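Local coordinates for ABC transporter, periplasmic solute-binding protein (Rhizobium meliloti, PDB 4WED) that probably captures a solute, such as a peptide or a nickel complex, in the periplasm and hands it to an ABC transporter in the inner membrane, at residues D50-W58 with T166-P174; V266-M277 with I488-A499. One frame throughout, in Å; residues are numbered along the deposited sequence.

Interaction 1. Residues D50-W58 with T166-P174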
loop_
_atom_site.group_PDB
_atom_site.type_symbol
_atom_site.label_atom_id
_atom_site.label_comp_id
_atom_site.label_asym_id
_atom_site.label_seq_id
_atom_site.Cartn_x
_atom_site.Cartn_y
_atom_site.Cartn_z
ATOM N N ASP A 50 14.669 8.164 14.144
ATOM C CA ASP A 50 14.610 9.547 13.653
ATOM C C ASP A 50 13.392 9.686 12.723
ATOM O O ASP A 50 13.380 9.120 11.628
ATOM C CB ASP A 50 15.912 9.884 12.923
ATOM C CG ASP A 50 16.079 11.361 12.650
ATOM O OD1 ASP A 50 15.046 12.046 12.510
ATOM O OD2 ASP A 50 17.253 11.835 12.555
ATOM N N PRO A 51 12.359 10.421 13.160
ATOM C CA PRO A 51 11.105 10.458 12.386
ATOM C C PRO A 51 11.248 11.205 11.077
ATOM O O PRO A 51 10.326 11.204 10.259
ATOM C CB PRO A 51 10.125 11.182 13.323
ATOM C CG PRO A 51 10.975 12.025 14.200
ATOM C CD PRO A 51 12.301 11.290 14.356
ATOM N N GLN A 52 12.382 11.861 10.886
ATOM C CA GLN A 52 12.720 12.474 9.594
ATOM C C GLN A 52 13.919 11.818 8.912
ATOM O O GLN A 52 14.581 12.440 8.113
ATOM C CB GLN A 52 12.946 13.987 9.763
ATOM C CG GLN A 52 11.653 14.754 10.007
ATOM C CD GLN A 52 11.223 14.785 11.451
ATOM O OE1 GLN A 52 12.050 14.929 12.348
ATOM N NE2 GLN A 52 9.913 14.708 11.692
ATOM N N SER A 53 14.180 10.551 9.194
ATOM C CA SER A 53 15.133 9.825 8.390
ATOM C C SER A 53 14.537 8.492 7.899
ATOM O O SER A 53 13.331 8.302 7.989
ATOM C CB SER A 53 16.433 9.638 9.162
ATOM O OG SER A 53 17.473 9.491 8.227
ATOM N N HIS A 54 15.371 7.575 7.395
ATOM C CA HIS A 54 14.870 6.367 6.705
ATOM C C HIS A 54 15.440 5.013 7.200
ATOM O O HIS A 54 15.523 4.044 6.432
ATOM C CB HIS A 54 15.074 6.523 5.188
ATOM C CG HIS A 54 16.511 6.562 4.753
ATOM N ND1 HIS A 54 17.331 7.651 4.973
ATOM C CD2 HIS A 54 17.260 5.663 4.069
ATOM C CE1 HIS A 54 18.530 7.410 4.471
ATOM N NE2 HIS A 54 18.510 6.215 3.909
ATOM N N TYR A 55 15.789 4.937 8.484
ATOM C CA TYR A 55 16.439 3.738 9.027
ATOM C C TYR A 55 15.572 2.839 9.927
ATOM O O TYR A 55 16.010 1.762 10.328
ATOM C CB TYR A 55 17.726 4.137 9.776
ATOM C CG TYR A 55 18.749 4.798 8.877
ATOM C CD1 TYR A 55 19.484 4.054 7.941
ATOM C CD2 TYR A 55 18.974 6.160 8.952
ATOM C CE1 TYR A 55 20.414 4.659 7.111
ATOM C CE2 TYR A 55 19.897 6.781 8.127
ATOM C CZ TYR A 55 20.614 6.036 7.207
ATOM O OH TYR A 55 21.533 6.695 6.401
ATOM N N ALA A 56 14.369 3.263 10.274
ATOM C CA ALA A 56 13.557 2.474 11.195
ATOM C C ALA A 56 12.537 1.586 10.505
ATOM O O ALA A 56 12.183 1.795 9.345
ATOM C CB ALA A 56 12.836 3.371 12.182
ATOM N N ILE A 57 12.070 0.592 11.252
ATOM C CA ILE A 57 10.813 -0.070 10.942
ATOM C C ILE A 57 9.679 0.930 11.222
ATOM O O ILE A 57 9.508 1.368 12.350
ATOM C CB ILE A 57 10.583 -1.334 11.812
ATOM C CG1 ILE A 57 11.690 -2.364 11.599
ATOM C CG2 ILE A 57 9.209 -1.952 11.512
ATOM C CD1 ILE A 57 11.540 -3.586 12.480
ATOM N N TRP A 58 8.903 1.251 10.185
ATOM C CA TRP A 58 7.813 2.251 10.254
ATOM C C TRP A 58 6.820 1.974 11.375
ATOM O O TRP A 58 6.479 2.854 12.144
ATOM C CB TRP A 58 7.062 2.326 8.927
ATOM C CG TRP A 58 7.915 2.751 7.754
ATOM C CD1 TRP A 58 8.191 4.012 7.360
ATOM C CD2 TRP A 58 8.563 1.886 6.808
ATOM N NE1 TRP A 58 8.999 4.004 6.244
ATOM C CE2 TRP A 58 9.224 2.711 5.873
ATOM C CE3 TRP A 58 8.634 0.493 6.660
ATOM C CZ2 TRP A 58 9.970 2.196 4.817
ATOM C CZ3 TRP A 58 9.376 -0.032 5.612
ATOM C CH2 TRP A 58 10.043 0.826 4.699
ATOM N N THR A 166 3.962 7.807 7.892
ATOM C CA THR A 166 4.666 7.443 9.109
ATOM C C THR A 166 5.844 8.387 9.182
ATOM O O THR A 166 6.105 8.951 10.202
ATOM C CB THR A 166 5.079 5.947 9.148
ATOM O OG1 THR A 166 3.893 5.127 9.260
ATOM C CG2 THR A 166 5.986 5.642 10.380
ATOM N N ARG A 167 6.537 8.588 8.077
ATOM C CA ARG A 167 7.632 9.545 8.032
ATOM C C ARG A 167 7.600 10.242 6.687
ATOM O O ARG A 167 7.139 9.651 5.727
ATOM C CB ARG A 167 8.957 8.817 8.192
ATOM C CG ARG A 167 9.212 7.809 7.097
ATOM C CD ARG A 167 10.643 7.329 7.089
ATOM N NE ARG A 167 10.860 6.336 8.125
ATOM C CZ ARG A 167 11.397 5.146 7.922
ATOM N NH1 ARG A 167 11.789 4.781 6.719
ATOM N NH2 ARG A 167 11.536 4.327 8.935
ATOM N N PRO A 168 8.088 11.477 6.580
ATOM C CA PRO A 168 8.695 12.269 7.658
ATOM C C PRO A 168 7.742 13.227 8.364
ATOM O O PRO A 168 8.160 14.148 9.056
ATOM C CB PRO A 168 9.691 13.115 6.886
ATOM C CG PRO A 168 8.952 13.447 5.643
ATOM C CD PRO A 168 8.189 12.192 5.293
ATOM N N THR A 169 6.463 12.961 8.238
ATOM C CA THR A 169 5.441 13.922 8.596
ATOM C C THR A 169 5.020 14.006 10.057
ATOM O O THR A 169 3.948 14.559 10.344
ATOM C CB THR A 169 4.190 13.562 7.797
ATOM O OG1 THR A 169 3.962 12.146 7.912
ATOM C CG2 THR A 169 4.431 13.905 6.378
ATOM N N ARG A 170 5.807 13.465 10.976
ATOM C CA ARG A 170 5.327 13.371 12.354
ATOM C C ARG A 170 6.156 14.197 13.294
ATOM O O ARG A 170 7.178 14.723 12.886
ATOM C CB ARG A 170 5.195 11.916 12.771
ATOM C CG ARG A 170 4.371 11.150 11.739
ATOM C CD ARG A 170 3.804 9.864 12.295
ATOM N NE ARG A 170 2.916 9.237 11.343
ATOM C CZ ARG A 170 2.198 8.142 11.612
ATOM N NH1 ARG A 170 2.286 7.547 12.814
ATOM N NH2 ARG A 170 1.396 7.629 10.685
ATOM N N PHE A 171 5.709 14.271 14.550
ATOM C CA PHE A 171 6.087 15.317 15.507
ATOM C C PHE A 171 6.927 14.896 16.731
ATOM O O PHE A 171 6.501 14.088 17.608
ATOM C CB PHE A 171 4.822 16.073 15.897
ATOM C CG PHE A 171 4.196 16.762 14.717
ATOM C CD1 PHE A 171 3.336 16.064 13.875
ATOM C CD2 PHE A 171 4.547 18.077 14.382
ATOM C CE1 PHE A 171 2.785 16.670 12.758
ATOM C CE2 PHE A 171 4.005 18.687 13.255
ATOM C CZ PHE A 171 3.130 17.974 12.427
ATOM N N LEU A 172 8.141 15.473 16.769
ATOM C CA LEU A 172 9.172 15.145 17.742
ATOM C C LEU A 172 9.329 16.315 18.662
ATOM O O LEU A 172 9.431 17.436 18.199
ATOM C CB LEU A 172 10.495 14.914 17.011
ATOM C CG LEU A 172 11.801 14.825 17.821
ATOM C CD1 LEU A 172 11.884 13.531 18.641
ATOM C CD2 LEU A 172 12.990 14.909 16.881
ATOM N N SER A 173 9.422 16.067 19.960
ATOM C CA SER A 173 9.566 17.163 20.917
ATOM C C SER A 173 10.761 18.056 20.583
ATOM O O SER A 173 11.895 17.608 20.576
ATOM C CB SER A 173 9.702 16.616 22.326
ATOM O OG SER A 173 10.167 17.596 23.232
ATOM N N PRO A 174 10.517 19.346 20.339
ATOM C CA PRO A 174 11.632 20.313 20.163
ATOM C C PRO A 174 12.682 20.390 21.281
ATOM O O PRO A 174 13.811 20.775 20.986
ATOM C CB PRO A 174 10.931 21.653 20.066
ATOM C CG PRO A 174 9.534 21.332 19.713
ATOM C CD PRO A 174 9.207 19.994 20.263
HETATM O O HOH W 1 7.766 11.373 10.972
#

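Interaction 2. Residues V266-M277 with I488-A499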
loop_
_atom_site.group_PDB
_atom_site.type_symbol
_atom_site.label_atom_id
_atom_site.label_comp_id
_atom_site.label_asym_id
_atom_site.label_seq_id
_atom_site.Cartn_x
_atom_site.Cartn_y
_atom_site.Cartn_z
ATOM N N VAL A 266 -6.272 -16.694 12.607
ATOM C CA VAL A 266 -5.562 -16.200 11.452
ATOM C C VAL A 266 -6.493 -15.266 10.730
ATOM O O VAL A 266 -7.644 -15.584 10.431
ATOM C CB VAL A 266 -5.010 -17.322 10.562
ATOM C CG1 VAL A 266 -4.306 -16.753 9.352
ATOM C CG2 VAL A 266 -3.992 -18.146 11.354
ATOM N N VAL A 267 -5.943 -14.084 10.500
ATOM C CA VAL A 267 -6.681 -12.944 10.172
ATOM C C VAL A 267 -6.100 -12.396 8.902
ATOM O O VAL A 267 -4.957 -11.965 8.861
ATOM C CB VAL A 267 -6.573 -11.914 11.290
ATOM C CG1 VAL A 267 -7.251 -10.586 10.875
ATOM C CG2 VAL A 267 -7.226 -12.483 12.539
ATOM N N VAL A 268 -6.943 -12.376 7.886
ATOM C CA VAL A 268 -6.576 -12.059 6.533
ATOM C C VAL A 268 -7.312 -10.797 6.161
ATOM O O VAL A 268 -8.541 -10.708 6.229
ATOM C CB VAL A 268 -7.000 -13.153 5.523
ATOM C CG1 VAL A 268 -6.261 -12.954 4.211
ATOM C CG2 VAL A 268 -6.723 -14.541 6.077
ATOM N N ASP A 269 -6.524 -9.825 5.777
ATOM C CA ASP A 269 -7.000 -8.583 5.240
ATOM C C ASP A 269 -6.888 -8.780 3.706
ATOM O O ASP A 269 -5.823 -9.181 3.200
ATOM C CB ASP A 269 -6.073 -7.520 5.843
ATOM C CG ASP A 269 -6.267 -6.141 5.301
ATOM O OD1 ASP A 269 -7.185 -5.925 4.497
ATOM O OD2 ASP A 269 -5.426 -5.259 5.680
ATOM N N PRO A 270 -7.992 -8.547 2.956
ATOM C CA PRO A 270 -7.941 -8.614 1.475
ATOM C C PRO A 270 -6.909 -7.670 0.827
ATOM O O PRO A 270 -6.509 -7.897 -0.319
ATOM C CB PRO A 270 -9.349 -8.206 1.041
ATOM C CG PRO A 270 -10.200 -8.337 2.241
ATOM C CD PRO A 270 -9.328 -8.155 3.445
ATOM N N GLY A 271 -6.502 -6.617 1.536
ATOM C CA GLY A 271 -5.307 -5.898 1.149
ATOM C C GLY A 271 -5.545 -4.705 0.259
ATOM O O GLY A 271 -6.679 -4.344 -0.003
ATOM N N ASN A 272 -4.449 -4.097 -0.203
ATOM C CA ASN A 272 -4.495 -2.840 -0.932
ATOM C C ASN A 272 -3.476 -2.670 -2.062
ATOM O O ASN A 272 -3.360 -1.591 -2.647
ATOM C CB ASN A 272 -4.432 -1.657 0.057
ATOM C CG ASN A 272 -3.215 -1.698 0.965
ATOM O OD1 ASN A 272 -2.083 -1.616 0.519
ATOM N ND2 ASN A 272 -3.451 -1.745 2.250
ATOM N N VAL A 273 -2.815 -3.747 -2.404
ATOM C CA VAL A 273 -1.897 -3.879 -3.523
ATOM C C VAL A 273 -2.590 -4.875 -4.478
ATOM O O VAL A 273 -3.188 -5.887 -4.057
ATOM C CB VAL A 273 -0.505 -4.488 -3.097
ATOM C CG1 VAL A 273 0.378 -4.836 -4.289
ATOM C CG2 VAL A 273 0.291 -3.538 -2.204
ATOM N N THR A 274 -2.508 -4.570 -5.773
ATOM C CA THR A 274 -3.120 -5.395 -6.782
ATOM C C THR A 274 -2.038 -5.943 -7.663
ATOM O O THR A 274 -1.101 -5.225 -8.069
ATOM C CB THR A 274 -4.138 -4.606 -7.620
ATOM O OG1 THR A 274 -4.985 -3.844 -6.724
ATOM C CG2 THR A 274 -4.981 -5.572 -8.497
ATOM N N LEU A 275 -2.144 -7.231 -7.907
ATOM C CA LEU A 275 -1.350 -7.876 -8.942
ATOM C C LEU A 275 -2.103 -7.754 -10.216
ATOM O O LEU A 275 -3.206 -8.238 -10.306
ATOM C CB LEU A 275 -1.135 -9.358 -8.653
ATOM C CG LEU A 275 -0.379 -10.122 -9.734
ATOM C CD1 LEU A 275 1.098 -9.839 -9.661
ATOM C CD2 LEU A 275 -0.600 -11.599 -9.529
ATOM N N VAL A 276 -1.477 -7.152 -11.204
ATOM C CA VAL A 276 -2.164 -6.765 -12.430
ATOM C C VAL A 276 -1.356 -7.334 -13.553
ATOM O O VAL A 276 -0.133 -7.254 -13.540
ATOM C CB VAL A 276 -2.206 -5.226 -12.593
ATOM C CG1 VAL A 276 -3.009 -4.829 -13.816
ATOM C CG2 VAL A 276 -2.825 -4.587 -11.369
HETATM N N MSE A 277 -2.023 -7.912 -14.526
HETATM C CA MSE A 277 -1.324 -8.288 -15.712
HETATM C C MSE A 277 -1.446 -7.173 -16.733
HETATM O O MSE A 277 -2.503 -6.560 -16.902
HETATM C CB MSE A 277 -1.878 -9.566 -16.241
HETATM C CG MSE A 277 -0.902 -10.058 -17.290
HETATM SE SE MSE A 277 -1.531 -11.829 -17.873
HETATM C CE MSE A 277 -3.230 -11.296 -18.737
ATOM N N ILE A 488 -5.989 -3.171 -19.149
ATOM C CA ILE A 488 -5.240 -3.890 -18.123
ATOM C C ILE A 488 -6.013 -5.123 -17.681
ATOM O O ILE A 488 -7.200 -5.201 -17.938
ATOM C CB ILE A 488 -4.949 -2.986 -16.874
ATOM C CG1 ILE A 488 -6.233 -2.366 -16.316
ATOM C CG2 ILE A 488 -3.931 -1.889 -17.213
ATOM C CD1 ILE A 488 -6.097 -1.909 -14.870
ATOM N N ALA A 489 -5.353 -6.076 -17.008
ATOM C CA ALA A 489 -6.069 -7.241 -16.395
ATOM C C ALA A 489 -5.691 -7.424 -14.918
ATOM O O ALA A 489 -4.732 -8.068 -14.632
ATOM C CB ALA A 489 -5.813 -8.535 -17.201
ATOM N N PRO A 490 -6.437 -6.799 -13.984
ATOM C CA PRO A 490 -6.197 -7.045 -12.563
ATOM C C PRO A 490 -6.484 -8.489 -12.229
ATOM O O PRO A 490 -7.412 -9.045 -12.736
ATOM C CB PRO A 490 -7.191 -6.115 -11.865
ATOM C CG PRO A 490 -7.602 -5.109 -12.884
ATOM C CD PRO A 490 -7.529 -5.822 -14.201
ATOM N N LEU A 491 -5.637 -9.126 -11.441
ATOM C CA LEU A 491 -5.781 -10.558 -11.207
ATOM C C LEU A 491 -6.337 -10.825 -9.813
ATOM O O LEU A 491 -7.497 -11.147 -9.675
ATOM C CB LEU A 491 -4.432 -11.213 -11.438
ATOM C CG LEU A 491 -3.930 -11.056 -12.869
ATOM C CD1 LEU A 491 -2.581 -11.730 -12.984
ATOM C CD2 LEU A 491 -4.916 -11.719 -13.815
ATOM N N VAL A 492 -5.546 -10.560 -8.783
ATOM C CA VAL A 492 -5.959 -10.698 -7.402
ATOM C C VAL A 492 -5.457 -9.495 -6.564
ATOM O O VAL A 492 -4.498 -8.810 -6.940
ATOM C CB VAL A 492 -5.388 -11.969 -6.785
ATOM C CG1 VAL A 492 -6.024 -13.233 -7.381
ATOM C CG2 VAL A 492 -3.880 -11.988 -6.962
ATOM N N TYR A 493 -6.138 -9.254 -5.447
ATOM C CA TYR A 493 -5.627 -8.436 -4.390
ATOM C C TYR A 493 -4.709 -9.298 -3.535
ATOM O O TYR A 493 -4.999 -10.475 -3.204
ATOM C CB TYR A 493 -6.779 -7.812 -3.591
ATOM C CG TYR A 493 -7.767 -7.084 -4.505
ATOM C CD1 TYR A 493 -7.317 -6.108 -5.367
ATOM C CD2 TYR A 493 -9.119 -7.412 -4.536
ATOM C CE1 TYR A 493 -8.173 -5.455 -6.221
ATOM C CE2 TYR A 493 -10.009 -6.766 -5.402
ATOM C CZ TYR A 493 -9.515 -5.786 -6.246
ATOM O OH TYR A 493 -10.316 -5.105 -7.118
ATOM N N VAL A 494 -3.579 -8.720 -3.191
ATOM C CA VAL A 494 -2.549 -9.433 -2.430
ATOM C C VAL A 494 -2.872 -9.361 -0.932
ATOM O O VAL A 494 -2.768 -8.306 -0.328
ATOM C CB VAL A 494 -1.182 -8.799 -2.709
ATOM C CG1 VAL A 494 -0.069 -9.436 -1.881
ATOM C CG2 VAL A 494 -0.844 -8.906 -4.196
ATOM N N PRO A 495 -3.248 -10.491 -0.312
ATOM C CA PRO A 495 -3.739 -10.377 1.061
ATOM C C PRO A 495 -2.612 -10.156 2.069
ATOM O O PRO A 495 -1.439 -10.378 1.767
ATOM C CB PRO A 495 -4.369 -11.729 1.287
ATOM C CG PRO A 495 -3.413 -12.641 0.579
ATOM C CD PRO A 495 -2.890 -11.889 -0.619
ATOM N N SER A 496 -2.993 -9.693 3.252
ATOM C CA SER A 496 -2.062 -9.429 4.339
ATOM C C SER A 496 -2.522 -10.235 5.514
ATOM O O SER A 496 -3.680 -10.144 5.952
ATOM C CB SER A 496 -2.067 -7.945 4.713
ATOM O OG SER A 496 -0.998 -7.618 5.593
ATOM N N ILE A 497 -1.618 -11.040 6.023
ATOM C CA ILE A 497 -1.992 -12.086 6.943
ATOM C C ILE A 497 -1.318 -11.883 8.271
ATOM O O ILE A 497 -0.098 -11.752 8.336
ATOM C CB ILE A 497 -1.601 -13.439 6.386
ATOM C CG1 ILE A 497 -2.271 -13.629 5.021
ATOM C CG2 ILE A 497 -1.998 -14.563 7.354
ATOM C CD1 ILE A 497 -1.568 -14.671 4.173
ATOM N N TRP A 498 -2.144 -11.841 9.311
ATOM C CA TRP A 498 -1.700 -11.757 10.696
ATOM C C TRP A 498 -2.166 -12.966 11.460
ATOM O O TRP A 498 -3.160 -13.574 11.098
ATOM C CB TRP A 498 -2.234 -10.480 11.339
ATOM C CG TRP A 498 -1.539 -9.235 10.852
ATOM C CD1 TRP A 498 -1.724 -8.594 9.662
ATOM C CD2 TRP A 498 -0.539 -8.506 11.546
ATOM N NE1 TRP A 498 -0.884 -7.503 9.562
ATOM C CE2 TRP A 498 -0.143 -7.430 10.712
ATOM C CE3 TRP A 498 0.092 -8.668 12.782
ATOM C CZ2 TRP A 498 0.823 -6.504 11.106
ATOM C CZ3 TRP A 498 1.063 -7.755 13.167
ATOM C CH2 TRP A 498 1.412 -6.680 12.334
ATOM N N ALA A 499 -1.409 -13.382 12.475
ATOM C CA ALA A 499 -1.945 -14.316 13.452
ATOM C C ALA A 499 -1.695 -13.800 14.849
ATOM O O ALA A 499 -0.684 -13.165 15.088
ATOM C CB ALA A 499 -1.369 -15.699 13.269
HETATM O O HOH W 2 -6.422 -10.546 -1.237
HETATM O O HOH W 3 -2.191 -5.544 0.466
#

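Interaction 1. Residues D50-W58 with T166-P174
The carbonyl O of Pro51 is gripped from two directions. A water donates to Pro51 O at 2.7 Å, and Pro168 CA brings a C-H to Pro51 O at 3.2 Å. The same water donates to Thr166 O and accepts from Arg170 N, which makes it a three-way bridge between the loops. Next to it, Gln52 NE2 donates an almost straight bond (169°) to Pro168 O at 3.2 Å. The acceptor lies in the plane of the Gln52 amide. Pro168 follows a cis peptide bond.

Arg167 reaches across to residues Ser53 to Trp58. Its chain bends at chi3 (79°), and the tilted guanidinium reaches the pyrrole rim of Trp58, with Arg167 NH2 over one face of the indole. The two planes are 33° apart. Trp58 NE1 and Arg167 NH1 are both donors, so their 2.9 Å approach is not a hydrogen bond, and such closeness is doubtful. Ser53 O sits over the guanidinium face opposite Trp58, 3.2 Å from Arg167 NE. Arg167 NH2 donates within the guanidinium plane to Ala56 O at 2.6 Å, and also bonds Gln61. With a leucine in place of Arg167, Ala56 O would probably lose its side-chain donor, and the Trp58 rim the polar group set against it.

Thr166 CG2 packs against Trp58 CB at 3.8 Å, while Thr166 OG1 bonds Tyr514 O. Asp50 OD1 accepts from Gln52 N, an Asx turn within a type I turn. The site is loop-on-loop packing beside the sodium ion: Arg170 NE bonds Tyr165 O and its NH1 bonds Asp62, which with Asp515 binds the sodium ion.

Interaction 2. Residues V266-M277 with I488-A499
Strands 266-269 and 496-499 run antiparallel at 158°, and strands 274-277 and 488-493 at 141°, with a loop and a register shift of two between the pairs. Such paired strands are consistent with the two-strand hinge between the lobes of family 5 solute-binding proteins. In the first pair, Val267 and Trp498 bond both ways, as do Asp269 and Ser496. In the second, Leu275 N bonds Val492 O while Leu275 O takes Leu491 N. One residue thus faces two, as in a beta bulge.

Val266, Val268, Ile497 and Ala499 share one face of the first pair. Val268 CG1 lies alongside Pro495, 3.7 Å from Pro495 CB. Val266 CG1 meets Ile497 CG2 at 3.8 Å; both methyls are anti to their own backbone N. Leu259 of helix 253-261 packs on Val266 and Ala499.

On one face of the second pair, Thr274 runs beside Tyr493. Thr274 OG1 sits in the plane of the ring at its edge, 3.5 Å from Tyr493 CD1. The polar ends are held from outside: Thr274 OG1 bonds Met320 O and Tyr493 OH bonds Asn319 O. On the other face, Leu275 CD2 touches Leu491 CD1 at 4.0 Å. The selenomethionine Met277 bends at chi3 (66°), and its CE reaches Ala489 CB at 4.1 Å.

Between the pairs, a water accepts from Asn272 N and donates to Val494 O. Asp269 OD1 accepts from Gly271 N at 3.1 Å, an Asx turn, and the donor comes from above the carboxylate plane.

In the fold
From the N terminus, residues 50-58 follow strand 37-42. Interaction 1 joins them to the loop at 166-174 and closes a span of 107 residues that holds the antiparallel sheet of strands 82-88, 93-98, 137-144 and 147-152. Interaction 2 opens later. It closes a second span of 210 residues by pairing strands 265-269 and 274-279 with strand 488-500. The two spans lie in series and neither nest nor cross. The centres of interactions 1 and 2 are about 28 Å apart, and their nearest atoms about 9 Å. The chain after strand 488-500 links them: Glu513 bonds Ser496 of interaction 2, and Tyr514 meets Trp58 and Thr166 of interaction 1.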